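Local atomic coordinates of oxidoreductase (PDB entry 7D5M), a protein that binds NAD+ and, as a homologue of inositol dehydrogenase, probably catalyses NAD-dependent oxidation of a polyol or related sugar substrate. Residues K6-A9 with Q10-W14; C67-D70 with Y71-F75; R102-E106 with A107-V111; R371-E374 with R375-S379. One frame throughout, in Å; residues are numbered along the deposited sequence.

Contact 1: residues K6-A9 with Q10-W14; sequences KRIA and QPIRW
The side-chain amide of Gln-10 folds back upon the carbonyl of Ala-9, whose oxygen lies over one face of the amide group, 3.4 Å from CD. Gln-10 NE2 is 3.6 Å from Ala-9 O, yet no hydrogen bond forms, because the oxygen sits above the amide rather than at its edge. A bend at chi2 of -69° turns the glutamine chain into this position. The bond that Ala-9 O does accept comes from Lys-6 NZ, at 2.9 Å, with the ammonium group tilted 25° from the carbonyl plane; it closes a small turn across residues 6 to 9. All this belongs to the lead-in to strand 12-16, the first in sequence, lying between strands 39-45 and 87-91 in the parallel Rossmann sheet. Ile-8 reaches forward along the chain. Its CG1 stands between the backbone N and the carbonyl carbon (chi1 64°), and the extended branch carries CD1 tightly against the backbone, 3.1 Å from Gln-10 O. The same methyl meets Ile-12 CD1 at 3.8 Å, the two isoleucines crossing at about a right angle. Helix 329-349 covers Ile-8 through Ala-341 and Asp-345, while Ile-12 packs on Phe-39 of the adjoining strand. Lys-6 also touches Gln-59 of a second subunit.

Contact 2: residues C67-D70 with Y71-F75; sequences CYPD and YRTLF
Both carboxylate oxygens of Asp-70 are engaged by the first turn of the helix that follows. OD1 receives the hydroxyl of Thr-73 in a very short bond, 2.5 Å from OG1. OD2 accepts the backbone N of Thr-73 at 3.0 Å, met from above the carboxylate plane, and takes a second, weak bond from Arg-72 N. With chi1 at 69°, Asp-70 CG lies between its own backbone N and carbonyl carbon, which swings the carboxylate over these amides. The guanidinium of Arg-72 lays one face on OD2, NH1 at 3.2 Å: a salt bridge of charges alone, with no N-H aimed at the oxygen. Replacing Asp-70 by an alanine is likely to leave the amide and hydroxyl of Thr-73 without their acceptor. Leu-74 N bonds to Asp-70 O at 3.0 Å (166°). Farther out, Leu-74 CA sits over a face of the Tyr-68 ring, 4.0 Å from its centroid, a CH-pi contact. The ring's hydroxyl is tied to Glu-78. Tyr-71 packs on Ala-99, Ile-100 and Ala-103 of helix 97-106, its side chain about 5 Å from the NAD. Asp-70 thus provides a side-chain N-cap for helix 71-78 of the Rossmann domain.

Contact 3: residues R102-E106 with A107-V111; sequences RAALE and AGLHV
Ala-104 O and Leu-105 O, near the end of helix 97-106, accept the backbone N-H groups of Leu-109 and Gly-108, both at 3.0 Å, while Gly-108 takes a positive phi of 75°; the Leu-109 bond closes the wider loop and the Gly-108 bond the tighter one inside it. This pair of bonds defines a Schellman motif, and here it turns the chain from helix into strand 110-113, within the beta-alpha-beta unit that begins with strand 87-91 of the Rossmann sheet. A positive phi of this kind by itself favours glycine. Ala-107 N still bonds in helical fashion to Ala-103 O, and adds only a weak bond to Ala-104 O, so the latter carbonyl is shared between two donors. The apolar contact usual in such a cap is present as well: Leu-109 CB lies 4.3 Å from Ala-104 CB, across the bond between their backbones. Beyond it Val-111 turns back toward the helix and sets its CG2 methyl against two residues, 3.6 Å from Ala-104 CB and 3.5 Å from Leu-105 CD2. That branch stands anti to the carbonyl carbon of Val-111, its CG1 being anti to the backbone N (chi1 -179°). Leu-105 CD2 also approaches Leu-109 O, a buried oxygen with no hydrogen-bond partner in the model. Phe-75 of helix 71-78 covers Ala-104 and Leu-109, and Ile-130 of helix 121-133 packs on Leu-105. One turn back along the helix, Arg-102 NE meets Glu-106 OE2 at 2.9 Å in a nearly straight salt bridge, the oxygen lying in the guanidinium plane.

Contact 4: residues R371-E374 with R375-S379; sequences RWVE and RCVQS
Cys-376 SG rests over the face of the Trp-372 indole, 3.7 Å from the centroid of the six-membered ring and close to its normal. Its nearest ring atom is CE2, at 3.6 Å. The helical repeat places the two residues on one side, and the torsions turn the sulfur over the ring: Trp-372 CG is anti to the backbone N (chi1 -178°), and Cys-376 SG is anti to its own carbonyl carbon (chi1 -73°). With a leucine in place of Trp-372, the sulfur would probably lose its aromatic face and a gap would open toward the sheet. Beside this pair, Val-373 CG1 and Val-377 CG2 meet more loosely at 4.2 Å. The other side of the helix is polar. Arg-375 is bent at chi2, and its NH1 reaches Gln-378 OE1 at 2.8 Å in a weak bond; the carboxylate of Glu-374 comes near the same NH1 without forming a salt bridge. Their stronger partners come from other parts of the chain, Arg-375 NE bonding to Tyr-389 O and Glu-374 OE2 to Leu-121 N. Regular backbone bonds fix the four-residue spacing, as from Cys-376 N to Trp-372 O and from Val-377 N to Val-373 O. The tryptophan is covered by Leu-203 and Leu-211 of helix 202-217 and by Leu-226, Thr-246 and Met-248 of the sheet. Residues 371-379 thus form an amphipathic stretch, its apolar side packed against the mixed sheet and helix 202-217 of the C-terminal alpha/beta domain.

In the fold
Contacts 1 to 3 belong to the Rossmann domain, contact 4 to the C-terminal domain, its centre about 28 Å from that of contact 3. Contacts 2 and 3 touch directly, helix 71-78 lying against helix 97-106, so a helix start capped by a carboxylate lies beside a helix end closed by backbone bonds. Contact 2 is a surface contact; the other three are partly buried. Contacts 1 and 3 reach the same parallel sheet, one leading into strand 12-16, the other into strand 110-113. Chemistry follows place: contact 1 is aliphatic with one lysine bond, a carboxylate cap and one charge pair mark contact 2, contact 3 joins backbone capping to aliphatic packing, and contact 4, inside an unbroken helix, pairs sulfur with an aromatic face.

Contact 1: residues K6-A9 with Q10-W14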
loop_
_atom_site.group_PDB
_atom_site.type_symbol
_atom_site.label_atom_id
_atom_site.label_comp_id
_atom_site.label_asym_id
_atom_site.label_seq_id
_atom_site.Cartn_x
_atom_site.Cartn_y
_atom_site.Cartn_z
ATOM N N LYS A 6 -23.503 -31.118 1.557
ATOM C CA LYS A 6 -24.322 -30.834 2.761
ATOM C C LYS A 6 -23.514 -31.171 4.019
ATOM O O LYS A 6 -22.704 -32.112 4.011
ATOM C CB LYS A 6 -25.665 -31.560 2.709
ATOM C CG LYS A 6 -25.609 -33.073 2.780
ATOM C CD LYS A 6 -27.006 -33.691 2.792
ATOM C CE LYS A 6 -27.773 -33.460 1.510
ATOM N NZ LYS A 6 -29.214 -33.760 1.678
ATOM N N ARG A 7 -23.725 -30.402 5.076
ATOM C CA ARG A 7 -23.087 -30.622 6.395
ATOM C C ARG A 7 -24.086 -31.192 7.395
ATOM O O ARG A 7 -23.647 -31.674 8.427
ATOM C CB ARG A 7 -22.605 -29.283 6.918
ATOM C CG ARG A 7 -21.746 -28.556 5.908
ATOM C CD ARG A 7 -20.743 -27.840 6.742
ATOM N NE ARG A 7 -19.858 -27.020 5.951
ATOM C CZ ARG A 7 -18.543 -27.096 6.010
ATOM N NH1 ARG A 7 -17.952 -27.959 6.830
ATOM N NH2 ARG A 7 -17.829 -26.299 5.248
ATOM N N ILE A 8 -25.371 -31.038 7.106
ATOM C CA ILE A 8 -26.498 -31.605 7.889
ATOM C C ILE A 8 -27.439 -32.237 6.865
ATOM O O ILE A 8 -27.349 -31.849 5.681
ATOM C CB ILE A 8 -27.158 -30.512 8.757
ATOM C CG1 ILE A 8 -27.797 -29.405 7.914
ATOM C CG2 ILE A 8 -26.140 -29.931 9.731
ATOM C CD1 ILE A 8 -28.600 -28.412 8.721
ATOM N N ALA A 9 -28.272 -33.188 7.297
ATOM C CA ALA A 9 -29.119 -34.039 6.425
ATOM C C ALA A 9 -30.088 -33.179 5.612
ATOM O O ALA A 9 -30.256 -33.448 4.401
ATOM C CB ALA A 9 -29.877 -35.046 7.251
ATOM N N GLN A 10 -30.726 -32.198 6.257
ATOM C CA GLN A 10 -31.697 -31.291 5.596
ATOM C C GLN A 10 -31.451 -29.864 6.063
ATOM O O GLN A 10 -31.057 -29.649 7.207
ATOM C CB GLN A 10 -33.141 -31.650 5.947
ATOM C CG GLN A 10 -33.543 -33.054 5.524
ATOM C CD GLN A 10 -33.653 -33.235 4.031
ATOM O OE1 GLN A 10 -33.817 -32.288 3.263
ATOM N NE2 GLN A 10 -33.558 -34.484 3.600
ATOM N N PRO A 11 -31.729 -28.857 5.212
ATOM C CA PRO A 11 -31.618 -27.462 5.630
ATOM C C PRO A 11 -32.547 -27.179 6.813
ATOM O O PRO A 11 -33.676 -27.689 6.836
ATOM C CB PRO A 11 -32.038 -26.670 4.384
ATOM C CG PRO A 11 -31.764 -27.627 3.248
ATOM C CD PRO A 11 -32.159 -28.972 3.811
ATOM N N ILE A 12 -32.053 -26.402 7.772
ATOM C CA ILE A 12 -32.854 -25.928 8.937
ATOM C C ILE A 12 -34.037 -25.122 8.381
ATOM O O ILE A 12 -33.818 -24.190 7.575
ATOM C CB ILE A 12 -32.003 -25.083 9.906
ATOM C CG1 ILE A 12 -30.753 -25.806 10.433
ATOM C CG2 ILE A 12 -32.865 -24.548 11.043
ATOM C CD1 ILE A 12 -31.015 -27.025 11.269
ATOM N N ARG A 13 -35.258 -25.436 8.800
ATOM C CA ARG A 13 -36.452 -24.653 8.399
ATOM C C ARG A 13 -36.380 -23.301 9.119
ATOM O O ARG A 13 -36.253 -23.287 10.364
ATOM C CB ARG A 13 -37.727 -25.451 8.687
ATOM C CG ARG A 13 -37.818 -26.745 7.888
ATOM C CD ARG A 13 -39.141 -27.463 8.088
ATOM N NE ARG A 13 -39.461 -27.735 9.482
ATOM C CZ ARG A 13 -39.125 -28.830 10.168
ATOM N NH1 ARG A 13 -38.417 -29.798 9.611
ATOM N NH2 ARG A 13 -39.485 -28.945 11.430
ATOM N N TRP A 14 -36.427 -22.209 8.362
ATOM C CA TRP A 14 -35.920 -20.893 8.823
ATOM C C TRP A 14 -36.867 -19.746 8.470
ATOM O O TRP A 14 -37.507 -19.756 7.401
ATOM C CB TRP A 14 -34.515 -20.706 8.244
ATOM C CG TRP A 14 -33.784 -19.459 8.628
ATOM C CD1 TRP A 14 -33.377 -19.065 9.872
ATOM C CD2 TRP A 14 -33.263 -18.488 7.705
ATOM N NE1 TRP A 14 -32.675 -17.888 9.783
ATOM C CE2 TRP A 14 -32.586 -17.516 8.463
ATOM C CE3 TRP A 14 -33.335 -18.338 6.315
ATOM C CZ2 TRP A 14 -31.987 -16.403 7.866
ATOM C CZ3 TRP A 14 -32.736 -17.244 5.728
ATOM C CH2 TRP A 14 -32.068 -16.297 6.496
#

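Contact 2: residues C67-D70 with Y71-F75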
loop_
_atom_site.group_PDB
_atom_site.type_symbol
_atom_site.label_atom_id
_atom_site.label_comp_id
_atom_site.label_asym_id
_atom_site.label_seq_id
_atom_site.Cartn_x
_atom_site.Cartn_y
_atom_site.Cartn_z
ATOM N N CYS A 67 -45.914 -15.342 5.241
ATOM C CA CYS A 67 -45.448 -13.958 5.502
ATOM C C CYS A 67 -46.391 -13.364 6.545
ATOM O O CYS A 67 -47.482 -12.897 6.163
ATOM C CB CYS A 67 -45.438 -13.093 4.251
ATOM S SG CYS A 67 -44.368 -13.745 2.942
ATOM N N TYR A 68 -46.008 -13.435 7.813
ATOM C CA TYR A 68 -46.857 -13.038 8.961
ATOM C C TYR A 68 -46.614 -11.577 9.306
ATOM O O TYR A 68 -45.545 -11.033 9.027
ATOM C CB TYR A 68 -46.572 -13.949 10.149
ATOM C CG TYR A 68 -46.719 -15.419 9.856
ATOM C CD1 TYR A 68 -47.951 -16.052 9.947
ATOM C CD2 TYR A 68 -45.623 -16.191 9.504
ATOM C CE1 TYR A 68 -48.093 -17.404 9.688
ATOM C CE2 TYR A 68 -45.749 -17.549 9.253
ATOM C CZ TYR A 68 -46.983 -18.163 9.370
ATOM O OH TYR A 68 -47.109 -19.500 9.131
ATOM N N PRO A 69 -47.606 -10.889 9.915
ATOM C CA PRO A 69 -47.458 -9.469 10.239
ATOM C C PRO A 69 -46.506 -9.155 11.397
ATOM O O PRO A 69 -46.095 -8.007 11.512
ATOM C CB PRO A 69 -48.891 -9.046 10.607
ATOM C CG PRO A 69 -49.515 -10.317 11.108
ATOM C CD PRO A 69 -48.963 -11.387 10.188
ATOM N N ASP A 70 -46.194 -10.140 12.242
ATOM C CA ASP A 70 -45.337 -9.924 13.433
ATOM C C ASP A 70 -44.700 -11.242 13.885
ATOM O O ASP A 70 -45.174 -12.331 13.501
ATOM C CB ASP A 70 -46.157 -9.351 14.597
ATOM C CG ASP A 70 -47.134 -10.372 15.153
ATOM O OD1 ASP A 70 -48.094 -10.715 14.439
ATOM O OD2 ASP A 70 -46.896 -10.877 16.249
ATOM N N TYR A 71 -43.688 -11.141 14.738
ATOM C CA TYR A 71 -42.936 -12.312 15.247
ATOM C C TYR A 71 -43.832 -13.215 16.108
ATOM O O TYR A 71 -43.608 -14.440 16.071
ATOM C CB TYR A 71 -41.679 -11.868 15.996
ATOM C CG TYR A 71 -41.910 -11.128 17.284
ATOM C CD1 TYR A 71 -42.078 -9.750 17.305
ATOM C CD2 TYR A 71 -41.941 -11.803 18.487
ATOM C CE1 TYR A 71 -42.279 -9.065 18.493
ATOM C CE2 TYR A 71 -42.132 -11.133 19.679
ATOM C CZ TYR A 71 -42.282 -9.756 19.687
ATOM O OH TYR A 71 -42.506 -9.125 20.878
ATOM N N ARG A 72 -44.791 -12.669 16.869
ATOM C CA ARG A 72 -45.625 -13.510 17.779
ATOM C C ARG A 72 -46.498 -14.423 16.916
ATOM O O ARG A 72 -46.572 -15.635 17.207
ATOM C CB ARG A 72 -46.438 -12.667 18.772
ATOM C CG ARG A 72 -45.572 -11.781 19.656
ATOM C CD ARG A 72 -46.298 -10.704 20.459
ATOM N NE ARG A 72 -47.238 -9.884 19.697
ATOM C CZ ARG A 72 -46.933 -8.987 18.752
ATOM N NH1 ARG A 72 -45.677 -8.763 18.393
ATOM N NH2 ARG A 72 -47.906 -8.304 18.163
ATOM N N THR A 73 -47.129 -13.873 15.884
ATOM C CA THR A 73 -47.978 -14.650 14.946
ATOM C C THR A 73 -47.103 -15.660 14.205
ATOM O O THR A 73 -47.506 -16.826 14.079
ATOM C CB THR A 73 -48.715 -13.745 13.960
ATOM O OG1 THR A 73 -49.411 -12.800 14.775
ATOM C CG2 THR A 73 -49.641 -14.533 13.059
ATOM N N LEU A 74 -45.938 -15.221 13.724
ATOM C CA LEU A 74 -44.977 -16.133 13.063
ATOM C C LEU A 74 -44.762 -17.366 13.949
ATOM O O LEU A 74 -44.963 -18.485 13.448
ATOM C CB LEU A 74 -43.667 -15.385 12.818
ATOM C CG LEU A 74 -42.466 -16.256 12.465
ATOM C CD1 LEU A 74 -42.599 -16.846 11.070
ATOM C CD2 LEU A 74 -41.192 -15.436 12.583
ATOM N N PHE A 75 -44.383 -17.180 15.217
ATOM C CA PHE A 75 -44.019 -18.302 16.122
ATOM C C PHE A 75 -45.270 -19.146 16.398
ATOM O O PHE A 75 -45.165 -20.378 16.303
ATOM C CB PHE A 75 -43.353 -17.809 17.409
ATOM C CG PHE A 75 -42.109 -16.982 17.194
ATOM C CD1 PHE A 75 -41.382 -17.077 16.016
ATOM C CD2 PHE A 75 -41.662 -16.110 18.173
ATOM C CE1 PHE A 75 -40.245 -16.306 15.822
ATOM C CE2 PHE A 75 -40.523 -15.342 17.976
ATOM C CZ PHE A 75 -39.823 -15.435 16.798
#

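Contact 3: residues R102-E106 with A107-V111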
loop_
_atom_site.group_PDB
_atom_site.type_symbol
_atom_site.label_atom_id
_atom_site.label_comp_id
_atom_site.label_asym_id
_atom_site.label_seq_id
_atom_site.Cartn_x
_atom_site.Cartn_y
_atom_site.Cartn_z
ATOM N N ARG A 102 -36.333 -13.508 23.177
ATOM C CA ARG A 102 -36.972 -14.160 24.347
ATOM C C ARG A 102 -38.147 -15.019 23.872
ATOM O O ARG A 102 -38.212 -16.207 24.258
ATOM C CB ARG A 102 -37.460 -13.138 25.376
ATOM C CG ARG A 102 -38.020 -13.807 26.620
ATOM C CD ARG A 102 -38.624 -12.838 27.615
ATOM N NE ARG A 102 -38.985 -13.592 28.808
ATOM C CZ ARG A 102 -38.966 -13.119 30.048
ATOM N NH1 ARG A 102 -38.622 -11.862 30.285
ATOM N NH2 ARG A 102 -39.307 -13.915 31.051
ATOM N N ALA A 103 -39.050 -14.444 23.081
ATOM C CA ALA A 103 -40.259 -15.139 22.576
ATOM C C ALA A 103 -39.836 -16.364 21.740
ATOM O O ALA A 103 -40.449 -17.441 21.898
ATOM C CB ALA A 103 -41.108 -14.192 21.776
ATOM N N ALA A 104 -38.817 -16.230 20.885
ATOM C CA ALA A 104 -38.367 -17.334 20.006
ATOM C C ALA A 104 -37.850 -18.480 20.888
ATOM O O ALA A 104 -38.235 -19.642 20.661
ATOM C CB ALA A 104 -37.318 -16.864 19.020
ATOM N N LEU A 105 -37.042 -18.158 21.897
ATOM C CA LEU A 105 -36.428 -19.159 22.807
ATOM C C LEU A 105 -37.528 -19.887 23.586
ATOM O O LEU A 105 -37.447 -21.109 23.720
ATOM C CB LEU A 105 -35.504 -18.431 23.786
ATOM C CG LEU A 105 -34.315 -17.715 23.155
ATOM C CD1 LEU A 105 -33.381 -17.152 24.213
ATOM C CD2 LEU A 105 -33.588 -18.643 22.207
ATOM N N GLU A 106 -38.489 -19.134 24.117
ATOM C CA GLU A 106 -39.622 -19.701 24.900
ATOM C C GLU A 106 -40.482 -20.575 23.979
ATOM O O GLU A 106 -41.062 -21.554 24.495
ATOM C CB GLU A 106 -40.394 -18.577 25.587
ATOM C CG GLU A 106 -39.696 -18.097 26.844
ATOM C CD GLU A 106 -40.212 -16.803 27.449
ATOM O OE1 GLU A 106 -41.093 -16.169 26.842
ATOM O OE2 GLU A 106 -39.710 -16.434 28.528
ATOM N N ALA A 107 -40.487 -20.296 22.668
ATOM C CA ALA A 107 -41.213 -21.072 21.632
ATOM C C ALA A 107 -40.378 -22.271 21.155
ATOM O O ALA A 107 -40.837 -22.969 20.238
ATOM C CB ALA A 107 -41.601 -20.176 20.481
ATOM N N GLY A 108 -39.221 -22.531 21.766
ATOM C CA GLY A 108 -38.374 -23.701 21.466
ATOM C C GLY A 108 -37.631 -23.546 20.151
ATOM O O GLY A 108 -37.243 -24.572 19.568
ATOM N N LEU A 109 -37.401 -22.309 19.701
ATOM C CA LEU A 109 -36.684 -22.048 18.426
ATOM C C LEU A 109 -35.222 -21.694 18.716
ATOM O O LEU A 109 -34.955 -21.008 19.711
ATOM C CB LEU A 109 -37.369 -20.914 17.668
ATOM C CG LEU A 109 -38.830 -21.148 17.289
ATOM C CD1 LEU A 109 -39.411 -19.900 16.645
ATOM C CD2 LEU A 109 -38.971 -22.347 16.356
ATOM N N HIS A 110 -34.310 -22.138 17.846
ATOM C CA HIS A 110 -32.929 -21.606 17.781
ATOM C C HIS A 110 -32.983 -20.201 17.178
ATOM O O HIS A 110 -33.919 -19.898 16.412
ATOM C CB HIS A 110 -32.009 -22.526 16.978
ATOM C CG HIS A 110 -32.004 -23.928 17.465
ATOM N ND1 HIS A 110 -31.352 -24.306 18.616
ATOM C CD2 HIS A 110 -32.567 -25.040 16.950
ATOM C CE1 HIS A 110 -31.486 -25.606 18.773
ATOM N NE2 HIS A 110 -32.249 -26.075 17.771
ATOM N N VAL A 111 -32.017 -19.371 17.539
ATOM C CA VAL A 111 -32.011 -17.944 17.137
ATOM C C VAL A 111 -30.633 -17.585 16.597
ATOM O O VAL A 111 -29.607 -18.058 17.145
ATOM C CB VAL A 111 -32.415 -17.028 18.310
ATOM C CG1 VAL A 111 -32.423 -15.563 17.888
ATOM C CG2 VAL A 111 -33.761 -17.433 18.892
#

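Contact 4: residues R371-E374 with R375-S379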
loop_
_atom_site.group_PDB
_atom_site.type_symbol
_atom_site.label_atom_id
_atom_site.label_comp_id
_atom_site.label_asym_id
_atom_site.label_seq_id
_atom_site.Cartn_x
_atom_site.Cartn_y
_atom_site.Cartn_z
ATOM N N ARG A 371 -22.080 -6.196 28.047
ATOM C CA ARG A 371 -21.295 -5.848 29.259
ATOM C C ARG A 371 -20.322 -4.719 28.914
ATOM O O ARG A 371 -20.261 -3.718 29.654
ATOM C CB ARG A 371 -20.491 -7.033 29.789
ATOM C CG ARG A 371 -19.785 -6.730 31.104
ATOM C CD ARG A 371 -18.787 -7.791 31.512
ATOM N NE ARG A 371 -19.308 -9.140 31.324
ATOM C CZ ARG A 371 -20.185 -9.729 32.116
ATOM N NH1 ARG A 371 -20.668 -9.098 33.172
ATOM N NH2 ARG A 371 -20.592 -10.951 31.838
ATOM N N TRP A 372 -19.553 -4.883 27.844
ATOM C CA TRP A 372 -18.484 -3.909 27.503
ATOM C C TRP A 372 -19.101 -2.534 27.246
ATOM O O TRP A 372 -18.611 -1.553 27.816
ATOM C CB TRP A 372 -17.666 -4.391 26.309
ATOM C CG TRP A 372 -16.534 -3.483 25.927
ATOM C CD1 TRP A 372 -15.280 -3.450 26.463
ATOM C CD2 TRP A 372 -16.530 -2.540 24.843
ATOM N NE1 TRP A 372 -14.506 -2.526 25.811
ATOM C CE2 TRP A 372 -15.248 -1.945 24.817
ATOM C CE3 TRP A 372 -17.483 -2.127 23.907
ATOM C CZ2 TRP A 372 -14.895 -0.986 23.867
ATOM C CZ3 TRP A 372 -17.140 -1.166 22.980
ATOM C CH2 TRP A 372 -15.859 -0.599 22.970
ATOM N N VAL A 373 -20.143 -2.460 26.421
ATOM C CA VAL A 373 -20.812 -1.171 26.098
ATOM C C VAL A 373 -21.296 -0.549 27.410
ATOM O O VAL A 373 -21.106 0.659 27.600
ATOM C CB VAL A 373 -21.956 -1.350 25.086
ATOM C CG1 VAL A 373 -22.824 -0.099 24.987
ATOM C CG2 VAL A 373 -21.411 -1.742 23.725
ATOM N N GLU A 374 -21.913 -1.344 28.288
ATOM C CA GLU A 374 -22.526 -0.802 29.529
ATOM C C GLU A 374 -21.428 -0.187 30.407
ATOM O O GLU A 374 -21.642 0.938 30.906
ATOM C CB GLU A 374 -23.332 -1.885 30.242
ATOM C CG GLU A 374 -24.119 -1.370 31.426
ATOM C CD GLU A 374 -25.244 -2.294 31.858
ATOM O OE1 GLU A 374 -25.202 -2.755 33.010
ATOM O OE2 GLU A 374 -26.144 -2.559 31.040
ATOM N N ARG A 375 -20.300 -0.878 30.586
ATOM C CA ARG A 375 -19.154 -0.394 31.402
ATOM C C ARG A 375 -18.579 0.879 30.774
ATOM O O ARG A 375 -18.268 1.813 31.535
ATOM C CB ARG A 375 -18.068 -1.462 31.553
ATOM C CG ARG A 375 -18.464 -2.597 32.479
ATOM C CD ARG A 375 -18.435 -2.219 33.953
ATOM N NE ARG A 375 -19.029 -3.322 34.689
ATOM C CZ ARG A 375 -20.338 -3.478 34.906
ATOM N NH1 ARG A 375 -21.205 -2.571 34.484
ATOM N NH2 ARG A 375 -20.782 -4.537 35.565
ATOM N N CYS A 376 -18.425 0.914 29.448
ATOM C CA CYS A 376 -17.911 2.108 28.722
ATOM C C CYS A 376 -18.840 3.298 28.984
ATOM O O CYS A 376 -18.341 4.394 29.316
ATOM C CB CYS A 376 -17.779 1.853 27.223
ATOM S SG CYS A 376 -16.381 0.780 26.802
ATOM N N VAL A 377 -20.150 3.101 28.871
ATOM C CA VAL A 377 -21.134 4.199 29.084
ATOM C C VAL A 377 -21.022 4.665 30.545
ATOM O O VAL A 377 -21.016 5.892 30.769
ATOM C CB VAL A 377 -22.558 3.775 28.685
ATOM C CG1 VAL A 377 -23.601 4.801 29.110
ATOM C CG2 VAL A 377 -22.644 3.535 27.181
ATOM N N GLN A 378 -20.876 3.736 31.496
ATOM C CA GLN A 378 -20.741 4.054 32.945
ATOM C C GLN A 378 -19.506 4.935 33.164
ATOM O O GLN A 378 -19.638 5.967 33.850
ATOM C CB GLN A 378 -20.695 2.776 33.784
ATOM C CG GLN A 378 -22.069 2.135 33.907
ATOM C CD GLN A 378 -22.067 0.776 34.564
ATOM O OE1 GLN A 378 -21.025 0.173 34.820
ATOM N NE2 GLN A 378 -23.261 0.282 34.853
ATOM N N SER A 379 -18.364 4.566 32.584
ATOM C CA SER A 379 -17.109 5.350 32.707
ATOM C C SER A 379 -17.301 6.733 32.076
ATOM O O SER A 379 -16.927 7.739 32.730
ATOM C CB SER A 379 -15.932 4.624 32.109
ATOM O OG SER A 379 -14.801 5.481 32.011
#